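Local coordinates for protein putative NADH-depentdent flavin oxidoreductase (Cupriavidus metallidurans, PDB 5OCS) that binds FMN and, as an ene-reductase of the Old Yellow Enzyme family, probably uses NADPH to reduce activated carbon-carbon double bonds, at residues 78-81 with 82-86; 109-112 with 113-117; 252-256 with 257-261; 310-314 with 315-319. All coordinates share one frame; numbering follows the deposited sequence.

Contacts 1, 3 and 4 belong to the helices packed round the parallel barrel, whereas contact 2 is a loop beyond strand 96-102. Each has a buried inner side (L82 and V85; A112 and W114; L254 and S259; I312, I313 and A318) and an exposed outer one (A80 and R84; D115 and G117; K255 and A256; A314 to N316). None touches another; contacts 3 and 4 come closest, about 8 Å between nearest atoms. Contact 1 is mid-helix, with an arginine folded over its outer surface. Contacts 3 and 4 both end a helix with a Schellman motif, but the first adds a salt bridge and the second an isoleucine-alanine contact. Contact 2 relies on a twice-gripped carbonyl and a water between two carboxylates, beside the second subunit.

Contact 1 (78-81 with 82-86); sequences NEAA and LGRVL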
loop_
_atom_site.group_PDB
_atom_site.type_symbol
_atom_site.label_atom_id
_atom_site.label_comp_id
_atom_site.label_asym_id
_atom_site.label_seq_id
_atom_site.Cartn_x
_atom_site.Cartn_y
_atom_site.Cartn_z
ATOM N N ASN D 78 6.878 -19.390 -12.331
ATOM C CA ASN D 78 7.427 -18.095 -11.870
ATOM C C ASN D 78 6.880 -16.963 -12.734
ATOM O O ASN D 78 6.463 -15.904 -12.229
ATOM C CB ASN D 78 8.956 -18.014 -12.005
ATOM C CG ASN D 78 9.747 -18.844 -11.029
ATOM O OD1 ASN D 78 10.990 -18.829 -11.158
ATOM N ND2 ASN D 78 9.119 -19.520 -10.043
ATOM N N GLU D 79 6.878 -17.202 -14.034
ATOM C CA GLU D 79 6.426 -16.190 -15.013
ATOM C C GLU D 79 4.950 -15.857 -14.829
ATOM O O GLU D 79 4.578 -14.688 -14.752
ATOM C CB GLU D 79 6.707 -16.604 -16.453
ATOM C CG GLU D 79 6.413 -15.505 -17.487
ATOM C CD GLU D 79 6.841 -15.927 -18.880
ATOM O OE1 GLU D 79 7.656 -16.909 -19.025
ATOM O OE2 GLU D 79 6.339 -15.303 -19.845
ATOM N N ALA D 80 4.118 -16.877 -14.748
ATOM C CA ALA D 80 2.694 -16.679 -14.508
ATOM C C ALA D 80 2.393 -15.935 -13.204
ATOM O O ALA D 80 1.551 -15.053 -13.201
ATOM C CB ALA D 80 1.914 -18.009 -14.523
ATOM N N ALA D 81 3.064 -16.301 -12.116
ATOM C CA ALA D 81 2.847 -15.666 -10.792
ATOM C C ALA D 81 3.212 -14.186 -10.820
ATOM O O ALA D 81 2.463 -13.332 -10.355
ATOM C CB ALA D 81 3.637 -16.386 -9.701
ATOM N N LEU D 82 4.335 -13.873 -11.424
ATOM C CA LEU D 82 4.702 -12.453 -11.576
ATOM C C LEU D 82 3.757 -11.692 -12.523
ATOM O O LEU D 82 3.397 -10.537 -12.260
ATOM C CB LEU D 82 6.165 -12.336 -12.001
ATOM C CG LEU D 82 6.816 -10.958 -11.985
ATOM C CD1 LEU D 82 6.681 -10.236 -10.659
ATOM C CD2 LEU D 82 8.284 -11.115 -12.362
ATOM N N GLY D 83 3.321 -12.357 -13.591
ATOM C CA GLY D 83 2.367 -11.790 -14.544
ATOM C C GLY D 83 1.062 -11.384 -13.873
ATOM O O GLY D 83 0.487 -10.320 -14.235
ATOM N N ARG D 84 0.599 -12.175 -12.892
ATOM C CA ARG D 84 -0.630 -11.810 -12.151
ATOM C C ARG D 84 -0.462 -10.500 -11.392
ATOM O O ARG D 84 -1.331 -9.626 -11.433
ATOM C CB ARG D 84 -1.056 -12.902 -11.195
ATOM C CG ARG D 84 -1.634 -14.122 -11.905
ATOM C CD ARG D 84 -2.283 -15.124 -10.907
ATOM N NE ARG D 84 -1.299 -15.990 -10.259
ATOM C CZ ARG D 84 -0.752 -17.096 -10.804
ATOM N NH1 ARG D 84 0.146 -17.779 -10.112
ATOM N NH2 ARG D 84 -1.075 -17.519 -12.036
ATOM N N VAL D 85 0.678 -10.348 -10.749
ATOM C CA VAL D 85 1.012 -9.100 -10.050
ATOM C C VAL D 85 1.120 -7.943 -11.021
ATOM O O VAL D 85 0.529 -6.864 -10.800
ATOM C CB VAL D 85 2.329 -9.240 -9.253
ATOM C CG1 VAL D 85 2.683 -7.928 -8.580
ATOM C CG2 VAL D 85 2.184 -10.299 -8.173
ATOM N N LEU D 86 1.877 -8.130 -12.100
ATOM C CA LEU D 86 2.024 -7.038 -13.079
ATOM C C LEU D 86 0.697 -6.606 -13.687
ATOM O O LEU D 86 0.490 -5.449 -13.958
ATOM C CB LEU D 86 2.975 -7.442 -14.226
ATOM C CG LEU D 86 4.411 -7.637 -13.808
ATOM C CD1 LEU D 86 5.183 -8.395 -14.890
ATOM C CD2 LEU D 86 5.072 -6.283 -13.523
#
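The guanidinium of R84 lies along the helix surface, one of its faces turned to the backbone of A80 and A81. Over that face sit A81 CA and A80 O, both displaced toward the rim of the group. R84 NH1 takes up the nearer position, 3.5 Å from A81 CA, and also meets the A81 methyl. R84 NH2 instead lies 3.9 Å from A80 CB. Two torsions bring the group here: CG stands anti to the carbonyl carbon of R84 itself (chi1 -72°), which sends the chain back along the helix, and a bend at chi3 (-81°) then folds the planar end down over the preceding turn. Underneath runs the ladder of helix 76-92, the helix of the beta-alpha-beta crossover between barrel strands 52-59 and 96-102. L82 N binds N78 O at 3.0 Å, G83 N binds E79 O at 2.9 Å and R84 N binds A80 O at 3.0 Å. The next rung is weak, V85 N standing 3.5 Å from A81 O. L82 CB leans against N78 O at 3.6 Å, but its branched end leaves the segment to pack on I99 of strand 96-102 and on L170. V85 lies against H38 and L42 of helix 36-46, with its CG2 methyl also near A81 O. On the N-terminal turn, E79 is tied to R166 and R169 by salt bridges.

Contact 2 (109-112 with 113-117); sequences SSEA and PWDGG
A112 is the hub where 109-112 meets 113-117, since both its carbonyl and its methyl are engaged by residues just ahead in the chain. D115 N (2.9 Å) and G117 N (3.1 Å) both donate to A112 O, arriving from opposite faces of the carbonyl plane and well out of it, so that neither follows a lone pair. The first of these bonds closes a type I turn with P113 and W114 at its corners; the second brings the chain back alongside E111, through G116 and G117, both at positive phi. The A112 methyl makes a CH-pi contact over one face of the W114 indole, 4.2 Å from the centroid of its five-membered ring. The indole is in place because CG is wedged between the backbone N and the carbonyl carbon of W114 (chi1 44°), which lets the ring turn back toward A112.

E111 offers its carbonyl to G117, whose CA-H points almost straight at E111 O (CA to O 3.3 Å). E111 CB packs against D115 CB at 3.9 Å. The turn lies at the subunit interface, P113 and W114 packing on F368 and K349, both of the second subunit, while the P113 side chain is about 7 Å from that of C25, an FMN-binding residue.

The carboxylates of E111 and D115 are turned steeply to each other, E111 OE1 standing 4.3 Å from D115 OD2. One water donates to both oxygens and accepts from A112 N (2.8 Å), an arrangement that would ease the repulsion between like charges, as would the salt bridge from R126 to E111 OE2.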
loop_
_atom_site.group_PDB
_atom_site.type_symbol
_atom_site.label_atom_id
_atom_site.label_comp_id
_atom_site.label_asym_id
_atom_site.label_seq_id
_atom_site.Cartn_x
_atom_site.Cartn_y
_atom_site.Cartn_z
ATOM N N SER D 109 21.866 -19.701 -1.082
ATOM C CA SER D 109 21.536 -20.737 -0.124
ATOM C C SER D 109 21.666 -20.196 1.292
ATOM O O SER D 109 22.318 -20.816 2.161
ATOM C CB SER D 109 22.432 -21.976 -0.358
ATOM O OG SER D 109 22.016 -23.041 0.460
ATOM N N SER D 110 21.103 -18.999 1.519
ATOM C CA SER D 110 21.143 -18.340 2.825
ATOM C C SER D 110 19.722 -18.113 3.379
ATOM O O SER D 110 18.719 -18.239 2.677
ATOM C CB SER D 110 21.848 -17.010 2.724
ATOM O OG SER D 110 23.193 -17.203 2.324
ATOM N N GLU D 111 19.663 -17.801 4.664
ATOM C CA GLU D 111 18.393 -17.555 5.355
ATOM C C GLU D 111 17.980 -16.118 5.110
ATOM O O GLU D 111 18.824 -15.257 4.837
ATOM C CB GLU D 111 18.543 -17.782 6.872
ATOM C CG GLU D 111 18.865 -19.209 7.278
ATOM C CD GLU D 111 17.684 -20.187 7.161
ATOM O OE1 GLU D 111 16.639 -19.897 6.536
ATOM O OE2 GLU D 111 17.806 -21.321 7.642
ATOM N N ALA D 112 16.681 -15.868 5.199
ATOM C CA ALA D 112 16.125 -14.522 5.180
ATOM C C ALA D 112 16.539 -13.731 6.434
ATOM O O ALA D 112 16.999 -14.328 7.429
ATOM C CB ALA D 112 14.605 -14.606 5.037
ATOM N N PRO D 113 16.453 -12.378 6.390
ATOM C CA PRO D 113 16.987 -11.563 7.525
ATOM C C PRO D 113 16.378 -11.936 8.873
ATOM O O PRO D 113 17.092 -12.073 9.861
ATOM C CB PRO D 113 16.604 -10.131 7.133
ATOM C CG PRO D 113 16.562 -10.156 5.622
ATOM C CD PRO D 113 16.045 -11.527 5.255
ATOM N N TRP D 114 15.060 -12.107 8.910
ATOM C CA TRP D 114 14.371 -12.481 10.161
ATOM C C TRP D 114 14.744 -13.876 10.668
ATOM O O TRP D 114 14.500 -14.174 11.843
ATOM C CB TRP D 114 12.843 -12.351 10.071
ATOM C CG TRP D 114 12.237 -12.882 8.799
ATOM C CD1 TRP D 114 11.820 -14.162 8.528
ATOM C CD2 TRP D 114 11.990 -12.125 7.616
ATOM N NE1 TRP D 114 11.362 -14.241 7.245
ATOM C CE2 TRP D 114 11.452 -13.004 6.662
ATOM C CE3 TRP D 114 12.223 -10.787 7.249
ATOM C CZ2 TRP D 114 11.088 -12.576 5.376
ATOM C CZ3 TRP D 114 11.878 -10.372 5.999
ATOM C CH2 TRP D 114 11.293 -11.256 5.073
ATOM N N ASP D 115 15.335 -14.704 9.814
ATOM C CA ASP D 115 15.868 -16.005 10.217
ATOM C C ASP D 115 17.379 -16.003 10.440
ATOM O O ASP D 115 17.970 -17.066 10.575
ATOM C CB ASP D 115 15.466 -17.055 9.191
ATOM C CG ASP D 115 13.957 -17.245 9.114
ATOM O OD1 ASP D 115 13.295 -17.152 10.166
ATOM O OD2 ASP D 115 13.458 -17.448 8.004
ATOM N N GLY D 116 17.983 -14.817 10.490
ATOM C CA GLY D 116 19.402 -14.660 10.871
ATOM C C GLY D 116 20.392 -14.541 9.738
ATOM O O GLY D 116 21.568 -14.296 9.982
ATOM N N GLY D 117 19.930 -14.728 8.502
ATOM C CA GLY D 117 20.761 -14.503 7.341
ATOM C C GLY D 117 21.913 -15.469 7.113
ATOM O O GLY D 117 22.737 -15.233 6.212
HETATM O O HOH W 1 14.928 -17.946 5.788
#

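Contact 3 (252-256 with 257-261); sequences HELKA and RGSAA
Helix 244-256 ends in a Schellman motif, in which S259 N reaches back to L254 O at 2.9 Å and G258 N to K255 O at 3.2 Å. G258, at positive phi (86°), is the C' residue that reverses the chain. Its bond approaches from far above the carbonyl plane of K255, and a water joins that same K255 O to S259 O. The last regular rung is R257 N to E253 O.

Side chains bind the same turn on its outer side. E253 OE1 receives both R257 NE (3.0 Å) and R257 NH2 (3.2 Å) at the edge of the guanidinium, in its plane. NE meets the anti lone pair of OE1, whereas NH2 comes from above the carboxylate, the two flat groups standing 77° apart. R257 is extended from CG to NE to get there, and its NH1 has a further salt-bridge partner in D216 of helix 204-221. On the inner side, S259 CB rests on L254 CB at 3.6 Å, while S259 OG donates to A261 O.

L254 and S259 both touch F215, and the chain passes directly into strand 262-265: a Schellman-capped helix returning to the next parallel strand of a TIM barrel.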
loop_
_atom_site.group_PDB
_atom_site.type_symbol
_atom_site.label_atom_id
_atom_site.label_comp_id
_atom_site.label_asym_id
_atom_site.label_seq_id
_atom_site.Cartn_x
_atom_site.Cartn_y
_atom_site.Cartn_z
ATOM N N HIS D 252 32.496 2.920 -18.306
ATOM C CA HIS D 252 32.893 3.215 -19.717
ATOM C C HIS D 252 32.557 2.044 -20.652
ATOM O O HIS D 252 32.030 2.241 -21.765
ATOM C CB HIS D 252 34.408 3.589 -19.869
ATOM C CG HIS D 252 34.769 4.968 -19.387
ATOM N ND1 HIS D 252 34.294 6.119 -19.974
ATOM C CD2 HIS D 252 35.593 5.373 -18.396
ATOM C CE1 HIS D 252 34.789 7.172 -19.353
ATOM N NE2 HIS D 252 35.568 6.747 -18.379
ATOM N N GLU D 253 32.875 0.825 -20.237
ATOM C CA GLU D 253 32.544 -0.341 -21.036
ATOM C C GLU D 253 31.059 -0.515 -21.214
ATOM O O GLU D 253 30.610 -0.806 -22.326
ATOM C CB GLU D 253 33.134 -1.604 -20.472
ATOM C CG GLU D 253 34.614 -1.762 -20.745
ATOM C CD GLU D 253 34.919 -1.897 -22.228
ATOM O OE1 GLU D 253 34.121 -2.458 -23.004
ATOM O OE2 GLU D 253 35.961 -1.383 -22.620
ATOM N N LEU D 254 30.302 -0.303 -20.133
ATOM C CA LEU D 254 28.832 -0.399 -20.220
ATOM C C LEU D 254 28.285 0.586 -21.258
ATOM O O LEU D 254 27.468 0.218 -22.103
ATOM C CB LEU D 254 28.197 -0.135 -18.852
ATOM C CG LEU D 254 28.444 -1.279 -17.869
ATOM C CD1 LEU D 254 28.159 -0.852 -16.441
ATOM C CD2 LEU D 254 27.591 -2.463 -18.235
ATOM N N LYS D 255 28.773 1.814 -21.215
ATOM C CA LYS D 255 28.360 2.822 -22.193
ATOM C C LYS D 255 28.666 2.406 -23.634
ATOM O O LYS D 255 27.811 2.511 -24.513
ATOM C CB LYS D 255 29.001 4.157 -21.878
ATOM C CG LYS D 255 28.600 5.254 -22.838
ATOM C CD LYS D 255 28.954 6.612 -22.310
ATOM C CE LYS D 255 28.588 7.699 -23.322
ATOM N NZ LYS D 255 28.552 9.003 -22.609
ATOM N N ALA D 256 29.866 1.901 -23.876
ATOM C CA ALA D 256 30.268 1.454 -25.218
ATOM C C ALA D 256 29.474 0.244 -25.682
ATOM O O ALA D 256 29.276 0.040 -26.882
ATOM C CB ALA D 256 31.753 1.102 -25.229
ATOM N N ARG D 257 28.981 -0.559 -24.745
ATOM C CA ARG D 257 28.188 -1.708 -25.084
ATOM C C ARG D 257 26.674 -1.440 -25.058
ATOM O O ARG D 257 25.915 -2.353 -25.117
ATOM C CB ARG D 257 28.562 -2.869 -24.166
ATOM C CG ARG D 257 29.978 -3.397 -24.464
ATOM C CD ARG D 257 30.479 -4.292 -23.369
ATOM N NE ARG D 257 31.941 -4.464 -23.414
ATOM C CZ ARG D 257 32.583 -5.629 -23.504
ATOM N NH1 ARG D 257 31.938 -6.785 -23.565
ATOM N NH2 ARG D 257 33.912 -5.635 -23.506
ATOM N N GLY D 258 26.250 -0.194 -25.001
ATOM C CA GLY D 258 24.818 0.100 -25.153
ATOM C C GLY D 258 23.993 0.012 -23.886
ATOM O O GLY D 258 22.761 -0.013 -23.960
ATOM N N SER D 259 24.635 -0.034 -22.727
ATOM C CA SER D 259 23.912 0.266 -21.468
ATOM C C SER D 259 23.145 1.570 -21.479
ATOM O O SER D 259 23.633 2.585 -21.974
ATOM C CB SER D 259 24.864 0.263 -20.270
ATOM O OG SER D 259 24.082 0.184 -19.076
ATOM N N ALA D 260 21.917 1.559 -20.956
ATOM C CA ALA D 260 21.102 2.754 -20.839
ATOM C C ALA D 260 21.477 3.658 -19.671
ATOM O O ALA D 260 21.135 4.837 -19.654
ATOM C CB ALA D 260 19.634 2.366 -20.719
ATOM N N ALA D 261 22.149 3.078 -18.672
ATOM C CA ALA D 261 22.435 3.752 -17.446
ATOM C C ALA D 261 23.488 2.992 -16.689
ATOM O O ALA D 261 23.922 1.905 -17.079
ATOM C CB ALA D 261 21.155 3.884 -16.603
HETATM O O HOH W 2 25.152 3.380 -24.026
#

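Contact 4 (310-314 with 315-319); sequences EAIIA and NNEAD
I313 O is held by two donors, N316 N at 3.0 Å and a water at 2.7 Å. The same water donates to A318 O, so it bridges the end of the helix to the chain that leaves it. N316, at positive phi (59°), is the C' residue of a Schellman motif whose second bond, E317 N to I312 O (3.0 Å), runs nearly in line with the carbonyl. The shorter bond from N315 N to A311 O (2.7 Å) is the final helical rung.

Side chains lock the turn. With CG anti to the backbone N (chi1 -159°), the N315 amide reaches E317, where ND2 donates to the anti lone pair of OE2 at 2.9 Å. OE1 of E317 in turn accepts from V283 N. Beneath, I312 CG2 meets A318 CB at 3.9 Å, and I313 CD1 lies 3.4 Å from A318 O. A318 N is buried here without a polar partner.

The turn carries the chain from helix 306-314 into strand 320-323, the last of the barrel. Just ahead of that strand, D319 is anchored by a salt bridge to K290 of helix 284-293 and by T297 of the adjacent strand 297-300, while I313 packs on R18.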
loop_
_atom_site.group_PDB
_atom_site.type_symbol
_atom_site.label_atom_id
_atom_site.label_comp_id
_atom_site.label_asym_id
_atom_site.label_seq_id
_atom_site.Cartn_x
_atom_site.Cartn_y
_atom_site.Cartn_z
ATOM N N GLU D 310 16.399 16.305 -3.602
ATOM C CA GLU D 310 16.454 17.455 -4.493
ATOM C C GLU D 310 17.911 17.908 -4.659
ATOM O O GLU D 310 18.371 18.183 -5.788
ATOM C CB GLU D 310 15.590 18.583 -3.924
ATOM C CG GLU D 310 15.671 19.942 -4.623
ATOM C CD GLU D 310 15.262 19.909 -6.085
ATOM O OE1 GLU D 310 14.625 18.930 -6.559
ATOM O OE2 GLU D 310 15.556 20.887 -6.791
ATOM N N ALA D 311 18.621 17.978 -3.539
ATOM C CA ALA D 311 19.987 18.483 -3.578
ATOM C C ALA D 311 20.891 17.569 -4.397
ATOM O O ALA D 311 21.740 18.059 -5.186
ATOM C CB ALA D 311 20.564 18.665 -2.180
ATOM N N ILE D 312 20.743 16.255 -4.216
ATOM C CA ILE D 312 21.482 15.304 -5.055
ATOM C C ILE D 312 21.244 15.632 -6.530
ATOM O O ILE D 312 22.168 15.624 -7.321
ATOM C CB ILE D 312 21.149 13.829 -4.704
ATOM C CG1 ILE D 312 21.814 13.463 -3.365
ATOM C CG2 ILE D 312 21.544 12.873 -5.835
ATOM C CD1 ILE D 312 21.286 12.173 -2.758
ATOM N N ILE D 313 20.001 15.878 -6.936
ATOM C CA ILE D 313 19.771 16.132 -8.349
ATOM C C ILE D 313 20.280 17.519 -8.742
ATOM O O ILE D 313 20.937 17.680 -9.788
ATOM C CB ILE D 313 18.284 16.009 -8.696
ATOM C CG1 ILE D 313 17.760 14.579 -8.379
ATOM C CG2 ILE D 313 18.028 16.394 -10.128
ATOM C CD1 ILE D 313 18.433 13.437 -9.106
ATOM N N ALA D 314 19.939 18.515 -7.927
ATOM C CA ALA D 314 20.223 19.923 -8.272
ATOM C C ALA D 314 21.720 20.201 -8.260
ATOM O O ALA D 314 22.199 21.009 -9.055
ATOM C CB ALA D 314 19.486 20.867 -7.339
ATOM N N ASN D 315 22.458 19.468 -7.412
ATOM C CA ASN D 315 23.915 19.553 -7.361
ATOM C C ASN D 315 24.630 18.631 -8.374
ATOM O O ASN D 315 25.851 18.429 -8.287
ATOM C CB ASN D 315 24.378 19.290 -5.909
ATOM C CG ASN D 315 25.781 19.826 -5.614
ATOM O OD1 ASN D 315 26.198 20.880 -6.157
ATOM N ND2 ASN D 315 26.530 19.105 -4.747
ATOM N N ASN D 316 23.890 18.077 -9.338
ATOM C CA ASN D 316 24.438 17.282 -10.410
ATOM C C ASN D 316 25.223 16.044 -9.938
ATOM O O ASN D 316 26.217 15.650 -10.567
ATOM C CB ASN D 316 25.290 18.175 -11.334
ATOM C CG ASN D 316 24.441 19.178 -12.100
ATOM O OD1 ASN D 316 23.675 18.794 -12.953
ATOM N ND2 ASN D 316 24.569 20.459 -11.779
ATOM N N GLU D 317 24.795 15.469 -8.808
ATOM C CA GLU D 317 25.431 14.270 -8.262
ATOM C C GLU D 317 24.896 13.011 -8.942
ATOM O O GLU D 317 25.599 12.026 -8.992
ATOM C CB GLU D 317 25.280 14.172 -6.744
ATOM C CG GLU D 317 26.026 15.248 -5.970
ATOM C CD GLU D 317 25.734 15.291 -4.482
ATOM O OE1 GLU D 317 25.577 14.233 -3.843
ATOM O OE2 GLU D 317 25.686 16.402 -3.920
ATOM N N ALA D 318 23.651 13.046 -9.435
ATOM C CA ALA D 318 23.021 11.899 -10.084
ATOM C C ALA D 318 21.867 12.404 -10.942
ATOM O O ALA D 318 21.382 13.515 -10.724
ATOM C CB ALA D 318 22.522 10.878 -9.048
ATOM N N ASP D 319 21.449 11.595 -11.904
ATOM C CA ASP D 319 20.277 11.885 -12.731
ATOM C C ASP D 319 18.994 11.268 -12.198
ATOM O O ASP D 319 17.905 11.814 -12.419
ATOM C CB ASP D 319 20.536 11.372 -14.130
ATOM C CG ASP D 319 21.823 11.906 -14.688
ATOM O OD1 ASP D 319 21.873 13.144 -14.778
ATOM O OD2 ASP D 319 22.752 11.134 -14.973
HETATM O O HOH W 3 21.438 15.988 -11.872
#